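Local coordinates for protein amidohydrolase (Staphylococcus aureus, PDB 3NUR) that is a putative TIM-barrel amidohydrolase that probably hydrolyses carbon-nitrogen bonds other than peptide bonds at a metal site, its natural substrate not being established, at residues G131-P136 with R145-C150; N138-A143 with Q172-I177. One frame throughout, in Å; residues are numbered along the deposited sequence.

Interaction 1: residues G131-P136 with R145-C150; sequences GFATLP and REFERC
Leu-135 reaches onto helix 140-152 with both of its methyl groups, and each finds a different surface. Leu-135 CD1 lies over one face of the Phe-147 ring, 4.2 Å from the ring centroid and 25° off the normal, a CH-pi contact displaced toward the rim. Leu-135 CD2 settles instead on the helix backbone, 3.7 Å from Phe-147 N. The Phe-147 side chain leaves the helix with CG anti to the backbone N (chi1 -157°), which places a face of the ring under Leu-135 CD1.

Two residues earlier, Ala-133 points its CB at the next turn of the helix and meets Cys-150 SG at 3.7 Å. No hydrogen bond joins the two segments; the contact is apolar and buried. Glu-146 offers its aliphatic part, with CG 4.3 Å from Leu-135 CD2, while its carboxylate turns to Arg-149, one turn further along the helix. There NE and NH1 grip one oxygen each, side-on, with Arg-149 NE 2.7 Å from Glu-146 OE1.

Asn-115 of helix 104-124 bonds both Thr-134 O and Glu-146 OE2, tying that helix to both segments. Helix 176-185 packs against Phe-147, and Ala-159 of strand 159-162 touches Ala-133, Leu-135 and Phe-147.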
# COMPACT_ATOMS: atom_id res chain seq x y z
N GLY A 131 10.66 1.68 -7.73
CA GLY A 131 9.65 2.71 -7.56
C GLY A 131 8.22 2.27 -7.75
O GLY A 131 7.92 1.40 -8.59
N PHE A 132 7.32 2.87 -6.96
CA PHE A 132 5.88 2.72 -7.09
C PHE A 132 5.37 4.08 -7.53
O PHE A 132 5.84 5.12 -7.02
CB PHE A 132 5.21 2.26 -5.76
CG PHE A 132 4.98 0.76 -5.60
CD1 PHE A 132 5.40 -0.14 -6.58
CD2 PHE A 132 4.41 0.24 -4.45
CE1 PHE A 132 5.19 -1.52 -6.44
CE2 PHE A 132 4.21 -1.14 -4.29
CZ PHE A 132 4.58 -2.01 -5.30
N ALA A 133 4.46 4.08 -8.50
CA ALA A 133 3.88 5.31 -9.06
C ALA A 133 2.97 6.05 -8.08
O ALA A 133 2.27 5.43 -7.27
CB ALA A 133 3.07 4.96 -10.30
N THR A 134 2.98 7.39 -8.17
CA THR A 134 2.09 8.31 -7.46
C THR A 134 1.16 8.83 -8.56
O THR A 134 1.63 9.33 -9.59
CB THR A 134 2.85 9.40 -6.70
OG1 THR A 134 3.73 8.75 -5.77
CG2 THR A 134 1.92 10.35 -5.94
N LEU A 135 -0.15 8.59 -8.40
CA LEU A 135 -1.13 8.87 -9.46
C LEU A 135 -2.14 9.93 -9.14
O LEU A 135 -2.69 9.92 -8.05
CB LEU A 135 -1.88 7.59 -9.84
CG LEU A 135 -1.01 6.36 -10.21
CD1 LEU A 135 -1.87 5.15 -10.39
CD2 LEU A 135 -0.16 6.64 -11.45
N PRO A 136 -2.53 10.77 -10.13
CA PRO A 136 -3.58 11.76 -9.87
C PRO A 136 -4.97 11.10 -9.98
O PRO A 136 -5.67 11.27 -10.97
CB PRO A 136 -3.33 12.82 -10.96
CG PRO A 136 -2.77 12.02 -12.12
CD PRO A 136 -1.98 10.89 -11.51
N ARG A 145 -2.74 7.05 -17.82
CA ARG A 145 -1.63 7.40 -18.73
C ARG A 145 -0.33 7.61 -17.95
O ARG A 145 0.73 7.16 -18.39
CB ARG A 145 -1.97 8.67 -19.55
CG ARG A 145 -3.10 8.46 -20.57
CD ARG A 145 -3.18 9.57 -21.63
NE ARG A 145 -3.28 10.90 -21.04
CZ ARG A 145 -4.42 11.51 -20.71
NH1 ARG A 145 -5.58 10.91 -20.95
NH2 ARG A 145 -4.41 12.71 -20.15
N GLU A 146 -0.41 8.23 -16.76
CA GLU A 146 0.78 8.41 -15.90
C GLU A 146 1.27 7.07 -15.36
O GLU A 146 2.47 6.87 -15.20
CB GLU A 146 0.50 9.40 -14.76
CG GLU A 146 1.70 9.71 -13.87
CD GLU A 146 2.94 10.31 -14.52
OE1 GLU A 146 2.90 10.60 -15.74
OE2 GLU A 146 3.93 10.54 -13.80
N PHE A 147 0.34 6.15 -15.09
CA PHE A 147 0.66 4.80 -14.63
C PHE A 147 1.50 4.09 -15.70
O PHE A 147 2.55 3.52 -15.39
CB PHE A 147 -0.65 4.00 -14.38
CG PHE A 147 -0.60 2.82 -13.43
CD1 PHE A 147 0.62 2.32 -12.98
CD2 PHE A 147 -1.77 2.23 -12.97
CE1 PHE A 147 0.66 1.22 -12.09
CE2 PHE A 147 -1.73 1.15 -12.08
CZ PHE A 147 -0.51 0.65 -11.65
N GLU A 148 1.03 4.13 -16.96
CA GLU A 148 1.70 3.52 -18.11
C GLU A 148 3.08 4.14 -18.28
O GLU A 148 4.05 3.40 -18.53
CB GLU A 148 0.84 3.68 -19.39
CG GLU A 148 1.40 2.97 -20.62
CD GLU A 148 2.40 3.74 -21.47
OE1 GLU A 148 2.24 4.98 -21.62
OE2 GLU A 148 3.33 3.10 -22.01
N ARG A 149 3.19 5.49 -18.14
CA ARG A 149 4.47 6.21 -18.27
C ARG A 149 5.45 5.74 -17.19
O ARG A 149 6.60 5.46 -17.51
CB ARG A 149 4.27 7.73 -18.19
CG ARG A 149 5.54 8.52 -18.47
CD ARG A 149 5.33 10.00 -18.34
NE ARG A 149 5.32 10.46 -16.94
CZ ARG A 149 6.39 10.89 -16.29
NH1 ARG A 149 6.28 11.32 -15.05
NH2 ARG A 149 7.58 10.88 -16.87
N CYS A 150 4.99 5.61 -15.94
CA CYS A 150 5.83 5.16 -14.83
C CYS A 150 6.38 3.77 -15.08
O CYS A 150 7.57 3.54 -14.85
CB CYS A 150 5.05 5.21 -13.52
SG CYS A 150 4.83 6.88 -12.87

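Interaction 2: residues N138-A143 with Q172-I177; sequences NEPEAA and QDKYDI
Pro-140 presses its ring against the turn that leads into helix 176-185, and most of the contact is built round it. Pro-140 CB comes within 3.3 Å of Lys-174 O, with CG almost as near, so that the carbonyl faces the carbon edge of the proline. Pro-140 CB also lies 3.9 Å from Tyr-175 CD1, the two side chains meeting at a slant. Two residues on, Ile-177 brings its CG2 branch to 3.7 Å from Pro-140 O. That methyl sits between the backbone N and the carbonyl carbon, leaving Ile-177 CG1 anti to the N (chi1 -167°) and 4.2 Å from Glu-141 OE2 at the solvent-exposed border.

Pro-140 opens helix 140-152, with Glu-139 at the N-cap position. In the TIM barrel this helix and helix 176-185 are successive outer helices, following strands 129-131 and 159-162, and the contact joins their N-terminal ends at the surface.

A water bridges the segments farther out, donating to Asn-138 O at 2.6 Å and accepting from Lys-174 NZ at 2.9 Å. Lys-174 folds back over its neighbour, its CG 3.5 Å above one face of the Tyr-175 ring, and its NZ makes a weak hydrogen bond to Tyr-175 OH. Asp-167 is the stronger partner of both: OD2 forms a salt bridge with the lysine and OD1 a hydrogen bond with the tyrosine hydroxyl. On the far side of the turn, Asp-176 is held by Arg-243 and Tyr-244.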
# COMPACT_ATOMS: atom_id res chain seq x y z
N ASN A 138 -7.91 11.59 -8.93
CA ASN A 138 -9.05 12.47 -9.18
C ASN A 138 -9.22 12.80 -10.66
O ASN A 138 -10.26 13.33 -11.05
CB ASN A 138 -9.03 13.68 -8.28
CG ASN A 138 -9.28 13.31 -6.83
OD1 ASN A 138 -8.47 13.58 -5.92
ND2 ASN A 138 -10.37 12.57 -6.61
N GLU A 139 -8.23 12.41 -11.50
CA GLU A 139 -8.25 12.55 -12.97
C GLU A 139 -7.98 11.12 -13.53
O GLU A 139 -6.85 10.85 -13.96
CB GLU A 139 -7.16 13.54 -13.38
CG GLU A 139 -7.47 14.97 -12.97
CD GLU A 139 -8.59 15.57 -13.80
OE1 GLU A 139 -8.81 15.10 -14.94
OE2 GLU A 139 -9.25 16.51 -13.30
N PRO A 140 -8.96 10.18 -13.48
CA PRO A 140 -8.65 8.77 -13.80
C PRO A 140 -8.01 8.42 -15.12
O PRO A 140 -7.12 7.57 -15.15
CB PRO A 140 -9.98 8.03 -13.58
CG PRO A 140 -11.02 9.10 -13.57
CD PRO A 140 -10.34 10.29 -12.96
N GLU A 141 -8.42 9.09 -16.22
CA GLU A 141 -7.81 8.79 -17.51
C GLU A 141 -6.37 9.31 -17.54
O GLU A 141 -5.49 8.58 -18.02
CB GLU A 141 -8.68 9.27 -18.69
CG GLU A 141 -10.08 8.68 -18.63
CD GLU A 141 -10.62 8.05 -19.90
OE1 GLU A 141 -11.30 8.77 -20.67
OE2 GLU A 141 -10.41 6.83 -20.10
N ALA A 142 -6.11 10.48 -16.91
CA ALA A 142 -4.76 11.03 -16.81
C ALA A 142 -3.92 10.14 -15.89
O ALA A 142 -2.74 9.92 -16.17
CB ALA A 142 -4.80 12.45 -16.29
N ALA A 143 -4.54 9.59 -14.83
CA ALA A 143 -3.86 8.68 -13.89
C ALA A 143 -3.43 7.40 -14.59
O ALA A 143 -2.32 6.92 -14.37
CB ALA A 143 -4.77 8.35 -12.70
N GLN A 172 -16.19 2.86 -8.11
CA GLN A 172 -17.03 3.60 -9.06
C GLN A 172 -16.55 3.36 -10.49
O GLN A 172 -15.35 3.21 -10.73
CB GLN A 172 -17.01 5.10 -8.74
CG GLN A 172 -17.71 5.45 -7.44
CD GLN A 172 -17.51 6.91 -7.13
OE1 GLN A 172 -18.11 7.79 -7.76
NE2 GLN A 172 -16.63 7.22 -6.19
N ASP A 173 -17.49 3.28 -11.44
CA ASP A 173 -17.18 3.00 -12.85
C ASP A 173 -16.05 3.84 -13.45
O ASP A 173 -15.22 3.29 -14.17
CB ASP A 173 -18.44 3.12 -13.73
CG ASP A 173 -19.50 2.06 -13.49
OD1 ASP A 173 -19.15 0.93 -13.09
OD2 ASP A 173 -20.69 2.35 -13.74
N LYS A 174 -16.01 5.15 -13.16
CA LYS A 174 -15.02 6.09 -13.70
C LYS A 174 -13.56 5.74 -13.37
O LYS A 174 -12.66 6.20 -14.09
CB LYS A 174 -15.36 7.55 -13.30
CG LYS A 174 -15.32 7.79 -11.78
CD LYS A 174 -15.75 9.17 -11.31
CE LYS A 174 -14.73 10.24 -11.58
NZ LYS A 174 -15.01 11.48 -10.82
N TYR A 175 -13.33 4.93 -12.29
CA TYR A 175 -11.99 4.53 -11.86
C TYR A 175 -11.57 3.17 -12.40
O TYR A 175 -10.41 2.80 -12.25
CB TYR A 175 -11.85 4.63 -10.32
CG TYR A 175 -12.24 5.99 -9.80
CD1 TYR A 175 -11.46 7.11 -10.07
CD2 TYR A 175 -13.42 6.17 -9.09
CE1 TYR A 175 -11.86 8.39 -9.67
CE2 TYR A 175 -13.81 7.43 -8.65
CZ TYR A 175 -13.03 8.54 -8.94
OH TYR A 175 -13.43 9.79 -8.54
N ASP A 176 -12.48 2.45 -13.08
CA ASP A 176 -12.19 1.12 -13.64
C ASP A 176 -10.89 1.11 -14.47
O ASP A 176 -10.10 0.17 -14.34
CB ASP A 176 -13.37 0.63 -14.49
CG ASP A 176 -13.19 -0.80 -14.94
OD1 ASP A 176 -13.53 -1.71 -14.17
OD2 ASP A 176 -12.66 -1.00 -16.04
N ILE A 177 -10.64 2.17 -15.26
CA ILE A 177 -9.46 2.33 -16.11
C ILE A 177 -8.12 2.16 -15.37
O ILE A 177 -7.15 1.67 -15.97
CB ILE A 177 -9.54 3.66 -16.93
CG1 ILE A 177 -8.49 3.73 -18.07
CG2 ILE A 177 -9.48 4.90 -16.04
CD1 ILE A 177 -8.61 2.61 -19.12
O HOH W 1 -12.72 12.94 -11.80

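Helix 140-152 serves both contacts: interaction 2 uses its first turn, and interaction 1 the turns that follow. Their centres are about 13 Å apart, yet they meet at Ala-143, where Pro-136 O is 3.5 Å from Ala-143 CB and Leu-135 CD2 is 3.6 Å from Ala-143 O. Interaction 1 is buried, whereas interaction 2 lies near the surface, its centre about 18 Å from the centre of the chain, against about 14 Å for interaction 1. The calcium ion, bound by Glu-28, His-30, His-192 and Asp-316, is about 12 Å from the Thr-134 side chain; no residue of either interaction is among its ligands. Helix 176-185 links them as well: its start belongs to interaction 2, and farther along it packs on Phe-147.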